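Local coordinates for SWD1-like protein (Myceliophthora thermophila, PDB 6E29) that is probably a subunit of the COMPASS histone H3K4 methyltransferase complex, this chain being its beta-propeller domain, at residues R32-K36 against G37-A41; I199-A202 against R203-E206. All blocks are in the same frame, centred on the assembly; numbering follows the deposited sequence.

The two contacts are local turns in different blades of the seven-bladed propeller, with centres about 29 Å apart and nearest atoms about 16 Å apart. Interaction 1 joins the first and second strands of a blade, 28-33 and 39-44. Interaction 2 leads out of the third strand of another blade, 196-201, toward its fourth, 207-212. The first has the more varied chemistry: a buried aromatic-aliphatic pair lies beside a polar turn gripped by an asparagine, and its one exposed residue is a lysine. The second lies farther from the centre of the chain and is mostly polar. In each, a side-chain oxygen, of Asn34 or Asp201, accepts backbone N-H groups of its turn.

Interaction 1. Residues R32-K36 against G37-A41; sequences RFNRK and GDFLA
Leu40 and Phe33 make the apolar part of this hairpin. Leu40 CD1 sits over the centre of one face of the Phe33 ring, 3.7 Å from the centroid, in a CH-pi contact. With chi1 at 172° and chi2 at 77°, the CD1 branch of Leu40 is laid on the ring. His323 meets Phe33 edge-to-face from the neighbouring blade.

The polar part centres on the amide of Asn34. Its ND2 gives a bond of 2.9 Å to Asp38 OD1, which lies in the amide plane. Its OD1 accepts from Phe39 N at 3.3 Å, a donor that stands above the carbonyl plane. A weak bond of 2.9 Å runs from Gly37 N to the same Asn34 OD1. Three bonds, one of them weak, thus hold the amide's rotation. The Phe39 ring turns its edge to Asn34 ND2, its plane at 90° to the amide.

Lys36 NZ and Asp38 OD2 form a long salt bridge of 3.7 Å. Gly37 has a positive phi, where a CB would clash with Lys36 O.

Backbone bonds close the ladder: Asn34 N to Phe39 O, and Arg32 with Ala41 both ways. This is the antiparallel beta hairpin between the first two strands of a WD-repeat blade.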
ATOM      1  N   ARG B  32       1.777  -8.852  -5.619  1.00 22.98           N
ATOM      2  CA  ARG B  32       1.077  -9.096  -4.356  1.00 22.60           C
ATOM      3  C   ARG B  32       0.717 -10.576  -4.297  1.00 21.00           C
ATOM      4  O   ARG B  32       0.077 -11.080  -5.222  1.00 25.47           O
ATOM      5  CB  ARG B  32      -0.244  -8.282  -4.208  1.00 26.58           C
ATOM      6  CG  ARG B  32      -0.780  -8.279  -2.801  1.00 26.69           C
ATOM      7  CD  ARG B  32      -0.145  -7.062  -2.048  1.00 41.41           C
ATOM      8  NE  ARG B  32      -0.410  -7.023  -0.614  1.00 40.43           N
ATOM      9  CZ  ARG B  32      -1.302  -6.224  -0.028  1.00 55.34           C
ATOM     10  NH1 ARG B  32      -2.059  -5.396  -0.765  1.00 34.77           N
ATOM     11  NH2 ARG B  32      -1.424  -6.254   1.309  1.00 34.52           N
ATOM     12  N   PHE B  33       1.135 -11.256  -3.228  1.00 27.03           N
ATOM     13  CA  PHE B  33       0.728 -12.656  -3.006  1.00 21.90           C
ATOM     14  C   PHE B  33      -0.699 -12.703  -2.462  1.00 28.26           C
ATOM     15  O   PHE B  33      -1.114 -11.790  -1.751  1.00 26.14           O
ATOM     16  CB  PHE B  33       1.656 -13.313  -1.985  1.00 28.06           C
ATOM     17  CG  PHE B  33       3.048 -13.558  -2.489  1.00 27.08           C
ATOM     18  CD1 PHE B  33       3.298 -14.705  -3.234  1.00 24.01           C
ATOM     19  CD2 PHE B  33       4.117 -12.701  -2.184  1.00 23.71           C
ATOM     20  CE1 PHE B  33       4.612 -15.012  -3.743  1.00 35.29           C
ATOM     21  CE2 PHE B  33       5.441 -13.025  -2.676  1.00 23.34           C
ATOM     22  CZ  PHE B  33       5.660 -14.196  -3.461  1.00 21.71           C
ATOM     23  N   ASN B  34      -1.450 -13.779  -2.774  1.00 33.14           N
ATOM     24  CA  ASN B  34      -2.742 -13.959  -2.095  1.00 21.96           C
ATOM     25  C   ASN B  34      -2.460 -14.484  -0.682  1.00 35.65           C
ATOM     26  O   ASN B  34      -1.307 -14.666  -0.280  1.00 28.33           O
ATOM     27  CB  ASN B  34      -3.692 -14.844  -2.928  1.00 24.77           C
ATOM     28  CG  ASN B  34      -3.264 -16.324  -2.974  1.00 32.81           C
ATOM     29  OD1 ASN B  34      -2.157 -16.674  -2.586  1.00 28.65           O
ATOM     30  ND2 ASN B  34      -4.162 -17.200  -3.471  1.00 35.27           N
ATOM     31  N   ARG B  35      -3.501 -14.674   0.125  1.00 29.26           N
ATOM     32  CA  ARG B  35      -3.233 -14.949   1.540  1.00 26.24           C
ATOM     33  C   ARG B  35      -2.767 -16.370   1.780  1.00 36.46           C
ATOM     34  O   ARG B  35      -1.958 -16.617   2.694  1.00 30.65           O
ATOM     35  CB  ARG B  35      -4.490 -14.661   2.369  1.00 44.46           C
ATOM     36  CG  ARG B  35      -5.055 -13.300   2.053  1.00 46.13           C
ATOM     37  CD  ARG B  35      -5.964 -12.699   3.123  1.00 63.76           C
ATOM     38  NE  ARG B  35      -5.722 -11.257   3.184  1.00 62.99           N
ATOM     39  CZ  ARG B  35      -6.038 -10.392   2.221  1.00 69.41           C
ATOM     40  NH1 ARG B  35      -6.633 -10.803   1.099  1.00 70.26           N
ATOM     41  NH2 ARG B  35      -5.740  -9.104   2.370  1.00 64.58           N
ATOM     42  N   LYS B  36      -3.251 -17.319   0.984  1.00 30.49           N
ATOM     43  CA  LYS B  36      -2.744 -18.679   1.132  1.00 34.44           C
ATOM     44  C   LYS B  36      -1.329 -18.807   0.611  1.00 28.31           C
ATOM     45  O   LYS B  36      -0.615 -19.713   1.025  1.00 33.59           O
ATOM     46  CB  LYS B  36      -3.646 -19.697   0.412  1.00 32.57           C
ATOM     47  CG  LYS B  36      -4.849 -20.163   1.261  1.00 57.57           C
ATOM     48  CD  LYS B  36      -5.887 -20.973   0.457  1.00 54.10           C
ATOM     49  CE  LYS B  36      -5.729 -22.464   0.703  1.00 56.54           C
ATOM     50  NZ  LYS B  36      -4.408 -22.869   0.111  1.00 49.71           N
ATOM     51  N   GLY B  37      -0.898 -17.895  -0.254  1.00 34.78           N
ATOM     52  CA  GLY B  37       0.441 -17.922  -0.767  1.00 28.25           C
ATOM     53  C   GLY B  37       0.641 -18.896  -1.907  1.00 37.57           C
ATOM     54  O   GLY B  37       1.779 -19.241  -2.198  1.00 29.37           O
ATOM     55  N   ASP B  38      -0.436 -19.393  -2.541  1.00 30.36           N
ATOM     56  CA  ASP B  38      -0.246 -20.277  -3.700  1.00 35.29           C
ATOM     57  C   ASP B  38      -0.319 -19.536  -5.027  1.00 38.07           C
ATOM     58  O   ASP B  38      -0.113 -20.146  -6.095  1.00 29.89           O
ATOM     59  CB  ASP B  38      -1.262 -21.432  -3.665  1.00 30.31           C
ATOM     60  CG  ASP B  38      -2.679 -20.986  -3.387  1.00 48.80           C
ATOM     61  OD1 ASP B  38      -2.934 -19.771  -3.156  1.00 39.15           O
ATOM     62  OD2 ASP B  38      -3.555 -21.888  -3.368  1.00 38.77           O
ATOM     63  N   PHE B  39      -0.615 -18.241  -4.997  1.00 26.26           N
ATOM     64  CA  PHE B  39      -0.742 -17.442  -6.206  1.00 25.55           C
ATOM     65  C   PHE B  39      -0.125 -16.060  -5.996  1.00 32.76           C
ATOM     66  O   PHE B  39      -0.133 -15.502  -4.891  1.00 28.35           O
ATOM     67  CB  PHE B  39      -2.228 -17.263  -6.647  1.00 29.56           C
ATOM     68  CG  PHE B  39      -2.857 -18.482  -7.179  1.00 30.69           C
ATOM     69  CD1 PHE B  39      -2.670 -18.838  -8.496  1.00 33.15           C
ATOM     70  CD2 PHE B  39      -3.638 -19.301  -6.365  1.00 39.36           C
ATOM     71  CE1 PHE B  39      -3.272 -19.996  -9.005  1.00 46.02           C
ATOM     72  CE2 PHE B  39      -4.228 -20.482  -6.882  1.00 38.22           C
ATOM     73  CZ  PHE B  39      -4.037 -20.805  -8.180  1.00 36.70           C
ATOM     74  N   LEU B  40       0.391 -15.501  -7.088  1.00 26.73           N
ATOM     75  CA  LEU B  40       0.998 -14.176  -7.074  1.00 27.78           C
ATOM     76  C   LEU B  40       0.384 -13.374  -8.197  1.00 31.17           C
ATOM     77  O   LEU B  40       0.250 -13.869  -9.322  1.00 34.94           O
ATOM     78  CB  LEU B  40       2.510 -14.251  -7.249  1.00 30.72           C
ATOM     79  CG  LEU B  40       3.190 -12.895  -7.434  1.00 34.18           C
ATOM     80  CD1 LEU B  40       3.300 -12.178  -6.082  1.00 27.69           C
ATOM     81  CD2 LEU B  40       4.553 -13.119  -8.074  1.00 36.64           C
ATOM     82  N   ALA B  41      -0.062 -12.162  -7.887  1.00 25.06           N
ATOM     83  CA  ALA B  41      -0.549 -11.289  -8.920  1.00 22.66           C
ATOM     84  C   ALA B  41       0.528 -10.294  -9.302  1.00 32.30           C
ATOM     85  O   ALA B  41       1.278  -9.820  -8.448  1.00 31.53           O
ATOM     86  CB  ALA B  41      -1.788 -10.532  -8.444  1.00 26.81           C
TER

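Interaction 2. Residues I199-A202 against R203-E206; sequences IIDA and RTRE
Asp201 OD1 takes two backbone N-H groups of the turn. Arg203 N meets Asp201 OD1 nearly along the C-O axis at 2.9 Å, making an Asx turn. Thr204 N comes to Asp201 OD1 from above the carboxylate plane at 3.0 Å, on a nearly straight bond (168°). Asp201 CG is anti to the backbone N (chi1 -171°), which swings the carboxylate over the start of the turn. An alanine in this position is likely to leave the N-H groups of Arg203 and Thr204 without their shared acceptor and the turn freer to move.

Thr204 lies across the aspartate at about a right angle, its OG1 3.1 Å from Asp201 CB. Thr204 OG1 also accepts from Glu206 N at 3.1 Å, an ST turn.

Two backbone bonds close the loop itself. Arg205 N reaches Asp201 O at 2.7 Å, and Asp201 N reaches Glu206 O at 3.0 Å. Arg205 has a positive phi, which turns the chain back. Ile200 CG2 packs on this return, 3.8 Å from Glu206 O, and its side chain also touches Ile207 and Leu148.

This is a tight hairpin loop built on an alpha-turn, Asp201 to Arg205, with an Asx turn and an ST turn in succession, joining the third and fourth strands of a propeller blade.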
ATOM      1  N   ILE B 199      -6.310   8.756  11.388  1.00 25.54           N
ATOM      2  CA  ILE B 199      -7.139   7.594  11.686  1.00 26.83           C
ATOM      3  C   ILE B 199      -8.566   8.032  11.432  1.00 30.83           C
ATOM      4  O   ILE B 199      -9.004   9.049  11.982  1.00 29.17           O
ATOM      5  CB  ILE B 199      -6.986   7.104  13.135  1.00 25.47           C
ATOM      6  CG1 ILE B 199      -5.535   6.755  13.447  1.00 38.71           C
ATOM      7  CG2 ILE B 199      -7.832   5.827  13.352  1.00 29.54           C
ATOM      8  CD1 ILE B 199      -5.299   6.239  14.873  1.00 29.39           C
ATOM      9  N   ILE B 200      -9.260   7.313  10.559  1.00 28.49           N
ATOM     10  CA  ILE B 200     -10.606   7.655  10.096  1.00 28.47           C
ATOM     11  C   ILE B 200     -11.553   6.560  10.550  1.00 36.87           C
ATOM     12  O   ILE B 200     -11.300   5.380  10.290  1.00 31.15           O
ATOM     13  CB  ILE B 200     -10.641   7.793   8.556  1.00 31.25           C
ATOM     14  CG1 ILE B 200      -9.618   8.826   8.105  1.00 32.13           C
ATOM     15  CG2 ILE B 200     -12.076   8.200   7.996  1.00 26.29           C
ATOM     16  CD1 ILE B 200      -9.485   8.922   6.575  1.00 32.34           C
ATOM     17  N   ASP B 201     -12.646   6.951  11.223  1.00 40.17           N
ATOM     18  CA  ASP B 201     -13.755   6.036  11.492  1.00 34.82           C
ATOM     19  C   ASP B 201     -14.445   5.694  10.173  1.00 33.79           C
ATOM     20  O   ASP B 201     -14.936   6.582   9.473  1.00 41.60           O
ATOM     21  CB  ASP B 201     -14.720   6.720  12.465  1.00 33.34           C
ATOM     22  CG  ASP B 201     -15.798   5.800  12.996  1.00 57.34           C
ATOM     23  OD1 ASP B 201     -16.519   5.204  12.175  1.00 53.97           O
ATOM     24  OD2 ASP B 201     -15.946   5.708  14.241  1.00 51.64           O
ATOM     25  N   ALA B 202     -14.453   4.414   9.798  1.00 33.84           N
ATOM     26  CA  ALA B 202     -14.968   4.089   8.477  1.00 42.45           C
ATOM     27  C   ALA B 202     -16.483   4.202   8.410  1.00 41.47           C
ATOM     28  O   ALA B 202     -17.040   4.262   7.309  1.00 60.48           O
ATOM     29  CB  ALA B 202     -14.513   2.685   8.044  1.00 53.45           C
ATOM     30  N   ARG B 203     -17.171   4.223   9.545  1.00 42.57           N
ATOM     31  CA  ARG B 203     -18.616   4.375   9.460  1.00 62.80           C
ATOM     32  C   ARG B 203     -19.043   5.841   9.491  1.00 53.96           C
ATOM     33  O   ARG B 203     -19.926   6.233   8.727  1.00 54.76           O
ATOM     34  CB  ARG B 203     -19.309   3.582  10.568  1.00 55.20           C
ATOM     35  CG  ARG B 203     -20.781   3.964  10.731  1.00 75.95           C
ATOM     36  CD  ARG B 203     -21.226   3.937  12.189  1.00 65.35           C
ATOM     37  NE  ARG B 203     -21.212   5.259  12.818  1.00 81.14           N
ATOM     38  CZ  ARG B 203     -21.374   5.473  14.125  1.00 81.32           C
ATOM     39  NH1 ARG B 203     -21.583   4.446  14.941  1.00 82.60           N
ATOM     40  NH2 ARG B 203     -21.340   6.714  14.618  1.00 70.37           N
ATOM     41  N   THR B 204     -18.408   6.675  10.324  1.00 40.33           N
ATOM     42  CA  THR B 204     -18.695   8.103  10.297  1.00 40.86           C
ATOM     43  C   THR B 204     -17.954   8.842   9.191  1.00 59.46           C
ATOM     44  O   THR B 204     -18.388   9.928   8.785  1.00 49.79           O
ATOM     45  CB  THR B 204     -18.339   8.727  11.645  1.00 44.22           C
ATOM     46  OG1 THR B 204     -16.923   8.847  11.761  1.00 48.56           O
ATOM     47  CG2 THR B 204     -18.911   7.899  12.826  1.00 54.40           C
ATOM     48  N   ARG B 205     -16.846   8.285   8.705  1.00 41.91           N
ATOM     49  CA  ARG B 205     -15.980   8.944   7.728  1.00 41.70           C
ATOM     50  C   ARG B 205     -15.396  10.217   8.286  1.00 38.84           C
ATOM     51  O   ARG B 205     -15.025  11.108   7.537  1.00 42.72           O
ATOM     52  CB  ARG B 205     -16.695   9.219   6.409  1.00 37.75           C
ATOM     53  CG  ARG B 205     -17.198   7.909   5.776  1.00 40.82           C
ATOM     54  CD  ARG B 205     -17.817   8.101   4.416  1.00 52.10           C
ATOM     55  NE  ARG B 205     -18.873   9.120   4.439  1.00 56.90           N
ATOM     56  CZ  ARG B 205     -20.147   8.863   4.733  1.00 68.40           C
ATOM     57  NH1 ARG B 205     -20.521   7.615   5.006  1.00 55.66           N
ATOM     58  NH2 ARG B 205     -21.056   9.844   4.726  1.00 59.30           N
ATOM     59  N   GLU B 206     -15.320  10.322   9.608  1.00 47.87           N
ATOM     60  CA  GLU B 206     -14.659  11.453  10.231  1.00 38.56           C
ATOM     61  C   GLU B 206     -13.301  11.045  10.783  1.00 32.82           C
ATOM     62  O   GLU B 206     -13.089   9.907  11.223  1.00 36.49           O
ATOM     63  CB  GLU B 206     -15.528  12.036  11.343  1.00 43.27           C
ATOM     64  CG  GLU B 206     -16.997  12.059  10.918  1.00 59.25           C
ATOM     65  CD  GLU B 206     -17.823  13.086  11.653  1.00 68.48           C
ATOM     66  OE1 GLU B 206     -17.779  13.094  12.902  1.00 80.96           O
ATOM     67  OE2 GLU B 206     -18.529  13.881  10.984  1.00 80.84           O
TER